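Local coordinates for shikimate dehydrogenase-like protein HI_0607 (Haemophilus influenzae, PDB 1NPY) that catalyses, in vitro and with low activity, the NADP(+)-dependent oxidation of shikimate to 3-dehydroshikimate, although shikimate may not be its biological substrate, at residues I77-S80 with A81-I84; D103-A106 with I107-I111; K132-V135 with A136-N140; N152-T155 with G156-L159; G190-E193 with M194-A197. One frame throughout, in Å; residues are numbered along the deposited sequence.

In the fold
A two-domain dehydrogenase can be followed through its local contacts, and here all five come in series along the chain. Interaction 1, on the short helix 79-82, belongs to the substrate-binding domain; interaction 2 lies on helix 102-113, and interactions 3 and 4 lie on 131-140 and 153-163, helices packed on the parallel sheet of the nucleotide-binding domain. The first three pack on one another: the centres of interactions 2 and 3 are about 9 Å apart, and Tyr104 OH meets Asn140 ND2. Interaction 4 touches interaction 3 through Leu159 and Lys132. Interaction 5, about 22 Å from interaction 4 between centres, lies in a loop after strand 178-181 and, like interaction 4, borders the probable NADP(+) site.

Interaction 1. Residues I77-S80 with A81-I84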
loop_
_atom_site.group_PDB
_atom_site.type_symbol
_atom_site.label_atom_id
_atom_site.label_comp_id
_atom_site.label_asym_id
_atom_site.label_seq_id
_atom_site.Cartn_x
_atom_site.Cartn_y
_atom_site.Cartn_z
ATOM N N ILE A 77 10.137 -13.840 -7.630
ATOM C CA ILE A 77 9.418 -12.568 -7.550
ATOM C C ILE A 77 8.093 -12.776 -8.272
ATOM O O ILE A 77 8.047 -13.025 -9.479
ATOM C CB ILE A 77 10.213 -11.429 -8.219
ATOM C CG1 ILE A 77 11.666 -11.383 -7.745
ATOM C CG2 ILE A 77 9.533 -10.088 -7.986
ATOM C CD1 ILE A 77 11.865 -10.958 -6.335
ATOM N N HIS A 78 7.012 -12.732 -7.501
ATOM C CA HIS A 78 5.672 -12.864 -8.048
ATOM C C HIS A 78 5.176 -11.626 -8.780
ATOM O O HIS A 78 5.742 -10.549 -8.622
ATOM C CB HIS A 78 4.746 -13.335 -6.929
ATOM C CG HIS A 78 4.789 -14.818 -6.765
ATOM N ND1 HIS A 78 3.727 -15.629 -7.094
ATOM C CD2 HIS A 78 5.796 -15.642 -6.392
ATOM C CE1 HIS A 78 4.069 -16.891 -6.913
ATOM N NE2 HIS A 78 5.322 -16.927 -6.500
ATOM N N PRO A 79 4.144 -11.766 -9.602
ATOM C CA PRO A 79 3.717 -10.682 -10.499
ATOM C C PRO A 79 3.370 -9.369 -9.817
ATOM O O PRO A 79 3.654 -8.329 -10.422
ATOM C CB PRO A 79 2.486 -11.265 -11.202
ATOM C CG PRO A 79 2.716 -12.745 -11.162
ATOM C CD PRO A 79 3.393 -13.015 -9.842
ATOM N N SER A 80 2.818 -9.428 -8.609
ATOM C CA SER A 80 2.558 -8.175 -7.893
ATOM C C SER A 80 3.819 -7.345 -7.658
ATOM O O SER A 80 3.796 -6.116 -7.761
ATOM C CB SER A 80 1.870 -8.437 -6.553
ATOM O OG SER A 80 2.534 -9.341 -5.702
ATOM N N ALA A 81 4.911 -8.011 -7.294
ATOM C CA ALA A 81 6.180 -7.328 -7.068
ATOM C C ALA A 81 6.856 -7.016 -8.401
ATOM O O ALA A 81 7.472 -5.967 -8.539
ATOM C CB ALA A 81 7.099 -8.154 -6.158
ATOM N N GLN A 82 6.670 -7.860 -9.415
ATOM C CA GLN A 82 7.228 -7.591 -10.737
ATOM C C GLN A 82 6.617 -6.353 -11.381
ATOM O O GLN A 82 7.311 -5.628 -12.074
ATOM C CB GLN A 82 7.012 -8.773 -11.686
ATOM C CG GLN A 82 7.775 -10.028 -11.277
ATOM C CD GLN A 82 7.553 -11.204 -12.207
ATOM O OE1 GLN A 82 6.422 -11.513 -12.582
ATOM N NE2 GLN A 82 8.632 -11.902 -12.525
ATOM N N ALA A 83 5.350 -6.092 -11.089
ATOM C CA ALA A 83 4.571 -5.042 -11.726
ATOM C C ALA A 83 5.142 -3.658 -11.446
ATOM O O ALA A 83 4.998 -2.753 -12.272
ATOM C CB ALA A 83 3.133 -5.120 -11.285
ATOM N N ILE A 84 5.804 -3.523 -10.297
ATOM C CA ILE A 84 6.421 -2.278 -9.878
ATOM C C ILE A 84 7.876 -2.408 -9.424
ATOM O O ILE A 84 8.441 -1.437 -8.915
ATOM C CB ILE A 84 5.566 -1.608 -8.792
ATOM C CG1 ILE A 84 5.383 -2.559 -7.612
ATOM C CG2 ILE A 84 4.191 -1.208 -9.323
ATOM C CD1 ILE A 84 4.659 -1.951 -6.400
#
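Ile77 and Gln82 slant across each other at the start of a short helix, the methyl CG2 of the isoleucine resting 3.7 Å from CG of the glutamine. The same methyl lies 3.6 Å from Ala81 CB, so a single branch serves two neighbours. Its position follows from the first torsion of Ile77: CG2 stands anti to the backbone N and leans over the incoming turn, while CG1 and CD1 run off in another direction. Gln82 returns along the start of the helix with its chain extended (chi2 179°), and its amide ends beside the backbone of Ile77 and Pro79. There OE1 lies 3.5 Å from Pro79 CA, whereas the approach of NE2 to Ile77 O is too poorly angled for a hydrogen bond.

Backbone bonds close the turn. His78 O accepts a well-formed bond from Gln82 N (3.0 Å) and a weak one from Ala81 N. In the next step Ala83 N bonds to Pro79 O at 2.9 Å.

Two polar side chains are directed outside this turn. His78 NE2 is hydrogen-bonded to Glu76, and the buried Ser80 OG takes a bond from the backbone N of Asn101. Ser80 also packs on Tyr104 and Ile105 of helix 102-113. His78 occupies the N-cap position and Pro79 the first turn, a common place for proline, in this strand-to-helix junction of the shikimate dehydrogenase substrate-binding domain.

Interaction 2. Residues D103-A106 with I107-I111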
loop_
_atom_site.group_PDB
_atom_site.type_symbol
_atom_site.label_atom_id
_atom_site.label_comp_id
_atom_site.label_asym_id
_atom_site.label_seq_id
_atom_site.Cartn_x
_atom_site.Cartn_y
_atom_site.Cartn_z
ATOM N N ASP A 103 0.802 -3.874 -1.401
ATOM C CA ASP A 103 0.258 -2.565 -1.719
ATOM C C ASP A 103 -0.406 -2.567 -3.101
ATOM O O ASP A 103 -1.532 -2.091 -3.248
ATOM C CB ASP A 103 1.353 -1.516 -1.685
ATOM C CG ASP A 103 1.762 -1.152 -0.278
ATOM O OD1 ASP A 103 0.938 -1.162 0.673
ATOM O OD2 ASP A 103 2.926 -0.749 -0.096
ATOM N N TYR A 104 0.290 -3.109 -4.099
ATOM C CA TYR A 104 -0.273 -3.296 -5.424
ATOM C C TYR A 104 -1.549 -4.146 -5.365
ATOM O O TYR A 104 -2.583 -3.775 -5.926
ATOM C CB TYR A 104 0.797 -3.901 -6.349
ATOM C CG TYR A 104 0.253 -4.353 -7.680
ATOM C CD1 TYR A 104 0.134 -3.461 -8.745
ATOM C CD2 TYR A 104 -0.215 -5.659 -7.859
ATOM C CE1 TYR A 104 -0.441 -3.860 -9.942
ATOM C CE2 TYR A 104 -0.760 -6.060 -9.062
ATOM C CZ TYR A 104 -0.859 -5.163 -10.102
ATOM O OH TYR A 104 -1.431 -5.589 -11.287
ATOM N N ILE A 105 -1.487 -5.291 -4.688
ATOM C CA ILE A 105 -2.655 -6.165 -4.575
ATOM C C ILE A 105 -3.819 -5.406 -3.944
ATOM O O ILE A 105 -4.951 -5.514 -4.417
ATOM C CB ILE A 105 -2.319 -7.471 -3.837
ATOM C CG1 ILE A 105 -1.251 -8.264 -4.591
ATOM C CG2 ILE A 105 -3.529 -8.382 -3.672
ATOM C CD1 ILE A 105 -0.668 -9.397 -3.797
ATOM N N ALA A 106 -3.564 -4.682 -2.860
ATOM C CA ALA A 106 -4.620 -3.936 -2.170
ATOM C C ALA A 106 -5.285 -2.912 -3.077
ATOM O O ALA A 106 -6.510 -2.756 -3.033
ATOM C CB ALA A 106 -4.085 -3.253 -0.900
ATOM N N ILE A 107 -4.504 -2.245 -3.921
ATOM C CA ILE A 107 -5.060 -1.172 -4.735
ATOM C C ILE A 107 -5.949 -1.791 -5.821
ATOM O O ILE A 107 -7.074 -1.344 -6.045
ATOM C CB ILE A 107 -4.014 -0.208 -5.311
ATOM C CG1 ILE A 107 -3.348 0.586 -4.180
ATOM C CG2 ILE A 107 -4.762 0.771 -6.219
ATOM C CD1 ILE A 107 -1.915 0.895 -4.435
ATOM N N VAL A 108 -5.474 -2.880 -6.414
ATOM C CA VAL A 108 -6.267 -3.636 -7.388
ATOM C C VAL A 108 -7.580 -4.101 -6.754
ATOM O O VAL A 108 -8.648 -3.993 -7.368
ATOM C CB VAL A 108 -5.488 -4.859 -7.907
ATOM C CG1 VAL A 108 -6.409 -5.784 -8.735
ATOM C CG2 VAL A 108 -4.277 -4.455 -8.733
ATOM N N LYS A 109 -7.511 -4.658 -5.549
ATOM C CA LYS A 109 -8.697 -5.046 -4.808
ATOM C C LYS A 109 -9.689 -3.931 -4.497
ATOM O O LYS A 109 -10.904 -4.144 -4.590
ATOM C CB LYS A 109 -8.356 -5.830 -3.530
ATOM C CG LYS A 109 -7.769 -7.218 -3.815
ATOM C CD LYS A 109 -7.761 -8.141 -2.600
ATOM C CE LYS A 109 -7.554 -9.632 -2.929
ATOM N NZ LYS A 109 -8.002 -10.007 -4.305
ATOM N N LEU A 110 -9.198 -2.753 -4.116
ATOM C CA LEU A 110 -10.073 -1.625 -3.860
ATOM C C LEU A 110 -10.730 -1.049 -5.115
ATOM O O LEU A 110 -11.897 -0.623 -5.077
ATOM C CB LEU A 110 -9.285 -0.542 -3.121
ATOM C CG LEU A 110 -8.921 -0.937 -1.693
ATOM C CD1 LEU A 110 -7.784 -0.068 -1.191
ATOM C CD2 LEU A 110 -10.146 -0.789 -0.787
ATOM N N ILE A 111 -10.013 -1.081 -6.233
ATOM C CA ILE A 111 -10.570 -0.637 -7.507
ATOM C C ILE A 111 -11.784 -1.512 -7.791
ATOM O O ILE A 111 -12.861 -1.031 -8.143
ATOM C CB ILE A 111 -9.515 -0.718 -8.640
ATOM C CG1 ILE A 111 -8.545 0.463 -8.498
ATOM C CG2 ILE A 111 -10.136 -0.658 -10.026
ATOM C CD1 ILE A 111 -7.261 0.319 -9.335
#
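A chi1 of 170° carries the Tyr104 ring away from its own N, and Val108 sets CG2 anti to its carbonyl carbon; ring and methyl thereby meet one turn apart on helix 102-113. Val108 CG2 sits over one face of the phenol ring, offset toward its rim, in a CH-pi contact 4.0 Å from the ring centroid. Its nearest ring atom is Tyr104 CZ at 3.7 Å, so the methyl covers the hydroxyl end of the ring. The same two residues are joined through the backbone: Val108 N bonds to Tyr104 O (3.1 Å) in an almost straight line, with an N-H...O angle of 174°.

Ile107 bends back over the preceding turn and brings CD1 to 3.2 Å from Asp103 O, the carbonyl that also receives its N-H. Asp103 is probably a substrate-binding residue; its carboxylate makes a long, weak ion pair with Lys67, the likely proton donor/acceptor.

Tyr104 OH is hydrogen-bonded to Asn140 ND2. Separate flanks of the helix meet separate neighbours: Ile107 and Val108 press on Ala137 of helix 131-140, Ile105, Lys109 and Leu110 contact helix 235-251, and helix 79-82 lies next to Tyr104, the side chain of which touches Ala83.

Interaction 3. Residues K132-V135 with A136-N140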
loop_
_atom_site.group_PDB
_atom_site.type_symbol
_atom_site.label_atom_id
_atom_site.label_comp_id
_atom_site.label_asym_id
_atom_site.label_seq_id
_atom_site.Cartn_x
_atom_site.Cartn_y
_atom_site.Cartn_z
ATOM N N LYS A 132 3.698 4.463 -7.963
ATOM C CA LYS A 132 3.922 3.395 -8.923
ATOM C C LYS A 132 2.904 2.267 -8.752
ATOM O O LYS A 132 2.290 1.840 -9.724
ATOM C CB LYS A 132 5.386 2.951 -8.820
ATOM C CG LYS A 132 5.968 2.300 -10.039
ATOM C CD LYS A 132 7.448 2.006 -9.740
ATOM C CE LYS A 132 8.114 1.258 -10.864
ATOM N NZ LYS A 132 9.548 1.110 -10.489
ATOM N N ALA A 133 2.638 1.847 -7.519
ATOM C CA ALA A 133 1.645 0.822 -7.207
ATOM C C ALA A 133 0.253 1.240 -7.669
ATOM O O ALA A 133 -0.437 0.464 -8.307
ATOM C CB ALA A 133 1.603 0.544 -5.722
ATOM N N VAL A 134 -0.126 2.486 -7.425
ATOM C CA VAL A 134 -1.403 3.009 -7.901
ATOM C C VAL A 134 -1.518 2.989 -9.432
ATOM O O VAL A 134 -2.496 2.460 -9.981
ATOM C CB VAL A 134 -1.633 4.423 -7.312
ATOM C CG1 VAL A 134 -2.783 5.081 -8.056
ATOM C CG2 VAL A 134 -1.859 4.308 -5.786
ATOM N N VAL A 135 -0.529 3.557 -10.117
ATOM C CA VAL A 135 -0.547 3.655 -11.567
ATOM C C VAL A 135 -0.606 2.264 -12.190
ATOM O O VAL A 135 -1.368 2.021 -13.135
ATOM C CB VAL A 135 0.628 4.485 -12.091
ATOM C CG1 VAL A 135 0.691 4.461 -13.620
ATOM C CG2 VAL A 135 0.489 5.908 -11.597
ATOM N N ALA A 136 0.195 1.345 -11.657
ATOM C CA ALA A 136 0.229 -0.014 -12.197
ATOM C C ALA A 136 -1.059 -0.777 -11.958
ATOM O O ALA A 136 -1.499 -1.582 -12.791
ATOM C CB ALA A 136 1.415 -0.780 -11.601
ATOM N N ALA A 137 -1.647 -0.552 -10.788
ATOM C CA ALA A 137 -2.911 -1.189 -10.455
ATOM C C ALA A 137 -4.026 -0.731 -11.384
ATOM O O ALA A 137 -4.845 -1.539 -11.841
ATOM C CB ALA A 137 -3.275 -0.984 -8.993
ATOM N N PHE A 138 -4.055 0.567 -11.672
ATOM C CA PHE A 138 -5.044 1.051 -12.636
ATOM C C PHE A 138 -4.796 0.483 -14.025
ATOM O O PHE A 138 -5.735 0.064 -14.698
ATOM C CB PHE A 138 -5.119 2.577 -12.631
ATOM C CG PHE A 138 -6.009 3.123 -11.547
ATOM C CD1 PHE A 138 -7.384 3.138 -11.700
ATOM C CD2 PHE A 138 -5.469 3.608 -10.364
ATOM C CE1 PHE A 138 -8.208 3.616 -10.727
ATOM C CE2 PHE A 138 -6.290 4.124 -9.389
ATOM C CZ PHE A 138 -7.662 4.120 -9.560
ATOM N N LYS A 139 -3.540 0.405 -14.436
ATOM C CA LYS A 139 -3.206 -0.020 -15.788
ATOM C C LYS A 139 -3.615 -1.473 -15.919
ATOM O O LYS A 139 -4.246 -1.859 -16.912
ATOM C CB LYS A 139 -1.702 0.106 -16.031
ATOM C CG LYS A 139 -1.223 -0.317 -17.425
ATOM C CD LYS A 139 -1.668 0.721 -18.439
ATOM C CE LYS A 139 -1.212 0.353 -19.857
ATOM N NZ LYS A 139 -0.986 -1.117 -19.936
ATOM N N ASN A 140 -3.268 -2.285 -14.925
ATOM C CA ASN A 140 -3.555 -3.708 -15.061
ATOM C C ASN A 140 -5.011 -4.049 -14.786
ATOM O O ASN A 140 -5.436 -5.181 -14.993
ATOM C CB ASN A 140 -2.604 -4.517 -14.187
ATOM C CG ASN A 140 -1.180 -4.397 -14.660
ATOM O OD1 ASN A 140 -0.925 -4.037 -15.814
ATOM N ND2 ASN A 140 -0.237 -4.631 -13.760
#
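Val134 and Phe138 stand one turn apart on a regular alpha helix, in which residues 136 to 139 each donate a backbone N-H to the carbonyl four residues earlier, all within 2.9 to 3.0 Å. This is the helix of a beta-alpha-beta unit, between strands 122-125 and 146-149. It follows a glycine-rich turn whose residues probably bind NADP(+), an arrangement consistent with a Rossmann-type fold.

The two side chains lie alongside each other and point the same way. Phe138 has CG anti to its carbonyl carbon (chi1 -83°), which swings the ring back toward the preceding turn and presents an edge to the valine. Val134 CG1 meets that edge in the plane of the ring, 3.8 Å from CD2 and 3.9 Å from CE2, while neither ring face is used in this meeting. Phe138 also makes an edge-to-face pair with Phe143, and its side chain touches Leu146 of strand 146-149.

Small residues occupy the helix face turned toward the substrate-binding side, where Ala136 receives Ile84. Helix 102-113 is met by Val134, which touches Ile107, and by Phe138, which touches Ile111. At the beginning of the segment Lys132 is fully extended and sends NZ to a weak bond with Ile84 O. At the same edge of the Phe138 ring, near its plane, Val134 O accepts the Phe138 N-H at 165° and lies 3.2 Å from Phe138 CD2.

Interaction 4. Residues N152-T155 with G156-L159; sequences NVKT and GQYL
Val153 CG1 lies over one face of the flat Gln157 amide, 3.5 Å from CD and 3.4 Å from OE1, so that the group rests against one methyl. The ring of Tyr158 has Thr155 O at its edge, near the ring plane, and leads off beyond the helix. Its own CB stays close to the preceding turn, 3.3 Å from Lys154 O.

The chains of Val153 and Gln157 lie side by side and point the same way. The methyl used is the branch set anti to the valine's backbone N (chi1 171°), and Gln157 reaches it with a chain that is extended beyond CG. OE1 comes within 3.2 Å of Val153 O, but both are acceptors and no bond joins them; the carbonyl instead receives Gln157 N. Both residues also touch Tyr167, carrying the pair onto strand 166-168.

Helix 153-163 is the crossover between strands 146-149 and 166-168 in a beta-alpha-beta unit of the parallel nucleotide-binding sheet. Asn152 is its N-cap residue and lies near Ser127 of the glycine-rich turn, which Thr155 touches. Lys154, in the first turn, and Ser127 both probably contribute to NADP(+) binding.

Gly156 passes through the buried side of the helix, where its N bonds to Asn152 O at 2.8 Å. One turn on, Leu159 is also buried and packs on Ala131 and Lys132 of helix 131-140, while its N donates to Thr155 O with an N-H...O angle of 165°.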
loop_
_atom_site.group_PDB
_atom_site.type_symbol
_atom_site.label_atom_id
_atom_site.label_comp_id
_atom_site.label_asym_id
_atom_site.label_seq_id
_atom_site.Cartn_x
_atom_site.Cartn_y
_atom_site.Cartn_z
ATOM N N ASN A 152 7.696 16.639 -9.632
ATOM C CA ASN A 152 8.918 16.041 -10.168
ATOM C C ASN A 152 8.696 15.627 -11.622
ATOM O O ASN A 152 8.125 14.573 -11.904
ATOM C CB ASN A 152 9.372 14.828 -9.344
ATOM C CG ASN A 152 10.804 14.390 -9.665
ATOM O OD1 ASN A 152 11.596 14.163 -8.746
ATOM N ND2 ASN A 152 11.153 14.280 -10.945
ATOM N N VAL A 153 9.141 16.475 -12.543
ATOM C CA VAL A 153 8.883 16.308 -13.965
ATOM C C VAL A 153 9.505 15.043 -14.555
ATOM O O VAL A 153 8.873 14.344 -15.343
ATOM C CB VAL A 153 9.384 17.550 -14.745
ATOM C CG1 VAL A 153 9.316 17.311 -16.236
ATOM C CG2 VAL A 153 8.591 18.795 -14.352
ATOM N N LYS A 154 10.739 14.719 -14.181
ATOM C CA LYS A 154 11.406 13.605 -14.846
ATOM C C LYS A 154 10.783 12.297 -14.365
ATOM O O LYS A 154 10.546 11.395 -15.159
ATOM C CB LYS A 154 12.924 13.624 -14.613
ATOM C CG LYS A 154 13.675 14.504 -15.623
ATOM C CD LYS A 154 15.161 14.157 -15.695
ATOM C CE LYS A 154 15.857 14.810 -16.878
ATOM N NZ LYS A 154 16.250 13.836 -17.934
ATOM N N THR A 155 10.539 12.200 -13.065
ATOM C CA THR A 155 9.929 10.999 -12.496
ATOM C C THR A 155 8.490 10.872 -12.962
ATOM O O THR A 155 8.030 9.780 -13.295
ATOM C CB THR A 155 9.985 11.034 -10.960
ATOM O OG1 THR A 155 11.337 11.230 -10.526
ATOM C CG2 THR A 155 9.585 9.688 -10.374
ATOM N N GLY A 156 7.769 11.987 -12.993
ATOM C CA GLY A 156 6.434 11.992 -13.573
ATOM C C GLY A 156 6.367 11.486 -14.998
ATOM O O GLY A 156 5.524 10.656 -15.326
ATOM N N GLN A 157 7.259 11.983 -15.850
ATOM C CA GLN A 157 7.300 11.626 -17.266
ATOM C C GLN A 157 7.671 10.147 -17.399
ATOM O O GLN A 157 7.104 9.417 -18.227
ATOM C CB GLN A 157 8.329 12.518 -17.977
ATOM C CG GLN A 157 7.820 13.915 -18.338
ATOM C CD GLN A 157 8.939 14.877 -18.721
ATOM O OE1 GLN A 157 10.095 14.724 -18.305
ATOM N NE2 GLN A 157 8.577 15.898 -19.482
ATOM N N TYR A 158 8.591 9.704 -16.545
ATOM C CA TYR A 158 9.026 8.302 -16.522
ATOM C C TYR A 158 7.870 7.348 -16.242
ATOM O O TYR A 158 7.658 6.351 -16.936
ATOM C CB TYR A 158 10.124 8.094 -15.472
ATOM C CG TYR A 158 10.482 6.654 -15.210
ATOM C CD1 TYR A 158 11.000 5.854 -16.212
ATOM C CD2 TYR A 158 10.292 6.077 -13.949
ATOM C CE1 TYR A 158 11.314 4.522 -15.978
ATOM C CE2 TYR A 158 10.628 4.748 -13.706
ATOM C CZ TYR A 158 11.137 3.980 -14.728
ATOM O OH TYR A 158 11.463 2.653 -14.545
ATOM N N LEU A 159 7.115 7.663 -15.195
ATOM C CA LEU A 159 5.977 6.837 -14.801
ATOM C C LEU A 159 4.923 6.757 -15.879
ATOM O O LEU A 159 4.428 5.678 -16.193
ATOM C CB LEU A 159 5.328 7.406 -13.538
ATOM C CG LEU A 159 6.032 7.097 -12.234
ATOM C CD1 LEU A 159 5.148 7.625 -11.111
ATOM C CD2 LEU A 159 6.262 5.584 -12.185
#

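Interaction 5. Residues G190-E193 with M194-A197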
loop_
_atom_site.group_PDB
_atom_site.type_symbol
_atom_site.label_atom_id
_atom_site.label_comp_id
_atom_site.label_asym_id
_atom_site.label_seq_id
_atom_site.Cartn_x
_atom_site.Cartn_y
_atom_site.Cartn_z
ATOM N N GLY A 190 2.890 16.943 8.707
ATOM C CA GLY A 190 3.595 17.514 7.581
ATOM C C GLY A 190 3.325 18.995 7.396
ATOM O O GLY A 190 2.337 19.555 7.877
ATOM N N LYS A 191 4.220 19.609 6.636
ATOM C CA LYS A 191 4.079 21.014 6.267
ATOM C C LYS A 191 2.876 21.275 5.370
ATOM O O LYS A 191 2.407 22.408 5.259
ATOM C CB LYS A 191 5.358 21.542 5.617
ATOM C CG LYS A 191 5.726 20.980 4.272
ATOM C CD LYS A 191 7.038 21.586 3.811
ATOM C CE LYS A 191 7.371 21.125 2.398
ATOM N NZ LYS A 191 8.561 21.900 1.976
ATOM N N GLU A 192 2.338 20.213 4.775
ATOM C CA GLU A 192 1.164 20.360 3.931
ATOM C C GLU A 192 -0.095 19.743 4.532
ATOM O O GLU A 192 -1.022 19.388 3.802
ATOM C CB GLU A 192 1.477 19.718 2.579
ATOM C CG GLU A 192 2.505 20.496 1.771
ATOM C CD GLU A 192 2.837 19.790 0.472
ATOM O OE1 GLU A 192 3.284 18.629 0.556
ATOM O OE2 GLU A 192 2.603 20.359 -0.612
ATOM N N GLU A 193 -0.144 19.646 5.855
ATOM C CA GLU A 193 -1.256 18.988 6.533
ATOM C C GLU A 193 -2.625 19.576 6.200
ATOM O O GLU A 193 -3.597 18.848 6.027
ATOM C CB GLU A 193 -1.039 19.005 8.044
ATOM C CG GLU A 193 -2.036 18.176 8.830
ATOM C CD GLU A 193 -1.807 18.119 10.334
ATOM O OE1 GLU A 193 -0.714 18.434 10.848
ATOM O OE2 GLU A 193 -2.773 17.740 11.017
ATOM N N MET A 194 -2.711 20.899 6.114
ATOM C CA MET A 194 -3.996 21.579 5.932
ATOM C C MET A 194 -4.189 22.007 4.485
ATOM O O MET A 194 -5.013 22.880 4.182
ATOM C CB MET A 194 -4.072 22.815 6.841
ATOM C CG MET A 194 -3.907 22.515 8.307
ATOM S SD MET A 194 -5.002 21.215 8.849
ATOM C CE MET A 194 -4.354 20.952 10.504
ATOM N N ASP A 195 -3.436 21.408 3.565
ATOM C CA ASP A 195 -3.577 21.743 2.147
ATOM C C ASP A 195 -4.483 20.731 1.435
ATOM O O ASP A 195 -4.580 19.582 1.892
ATOM C CB ASP A 195 -2.209 21.770 1.455
ATOM C CG ASP A 195 -1.297 22.879 1.951
ATOM O OD1 ASP A 195 -1.801 23.807 2.629
ATOM O OD2 ASP A 195 -0.062 22.819 1.750
ATOM N N LEU A 196 -5.144 21.172 0.359
ATOM C CA LEU A 196 -5.909 20.290 -0.533
ATOM C C LEU A 196 -5.034 19.604 -1.569
ATOM O O LEU A 196 -4.284 20.257 -2.300
ATOM C CB LEU A 196 -6.922 21.112 -1.340
ATOM C CG LEU A 196 -8.143 21.611 -0.568
ATOM C CD1 LEU A 196 -8.855 22.666 -1.398
ATOM C CD2 LEU A 196 -9.086 20.490 -0.209
ATOM N N ALA A 197 -5.219 18.297 -1.734
ATOM C CA ALA A 197 -4.476 17.532 -2.719
ATOM C C ALA A 197 -4.949 17.806 -4.138
ATOM O O ALA A 197 -4.178 17.655 -5.082
ATOM C CB ALA A 197 -4.524 16.056 -2.361
HETATM O O HOH W 1 -0.729 23.035 6.295
HETATM O O HOH W 2 1.721 24.334 2.766
HETATM O O HOH W 3 0.458 21.806 -0.952
#
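Glu192 and Asp195 are the ends of a type I beta turn, and their side chains pack closely where the turn closes. Another type I turn, from Gly190 to Glu193, precedes it and overlaps it, so the chain folds back twice within six residues of the loop after strand 178-181. The closing bond, Asp195 N to Glu192 O, is 3.2 Å long, and its donor stands above the carbonyl plane. Asp195 OD2 lies 3.5 Å from Glu192 CG, pressed against the aliphatic part of the glutamate, and the two side chains cross at about a right angle with their carboxylate planes 87° apart.

A more exposed pairing occurs between Glu193 and Met194. These side chains run alongside each other, and the bend in the methionine (chi2 -51°) turns its end so that CE comes 3.6 Å from Glu193 OE2. The other oxygen, Glu193 OE1, is bonded to the backbone N of Gly189. Met194 itself is exposed.

Three waters bridge the solvent side of the turn. One molecule accepts the Met194 N-H and another links Lys191 O with Asp195 OD2. Glu192 OE1 makes a weak bond to Ser184, a probable NADP(+)-binding residue. Its partner oxygen OE2 is 4.3 Å from Asp195 OD2, a proximity of like charges that is probably eased by a water donating to both, at 2.6 Å from Glu192 OE2 and 2.9 Å from Asp195 OD2.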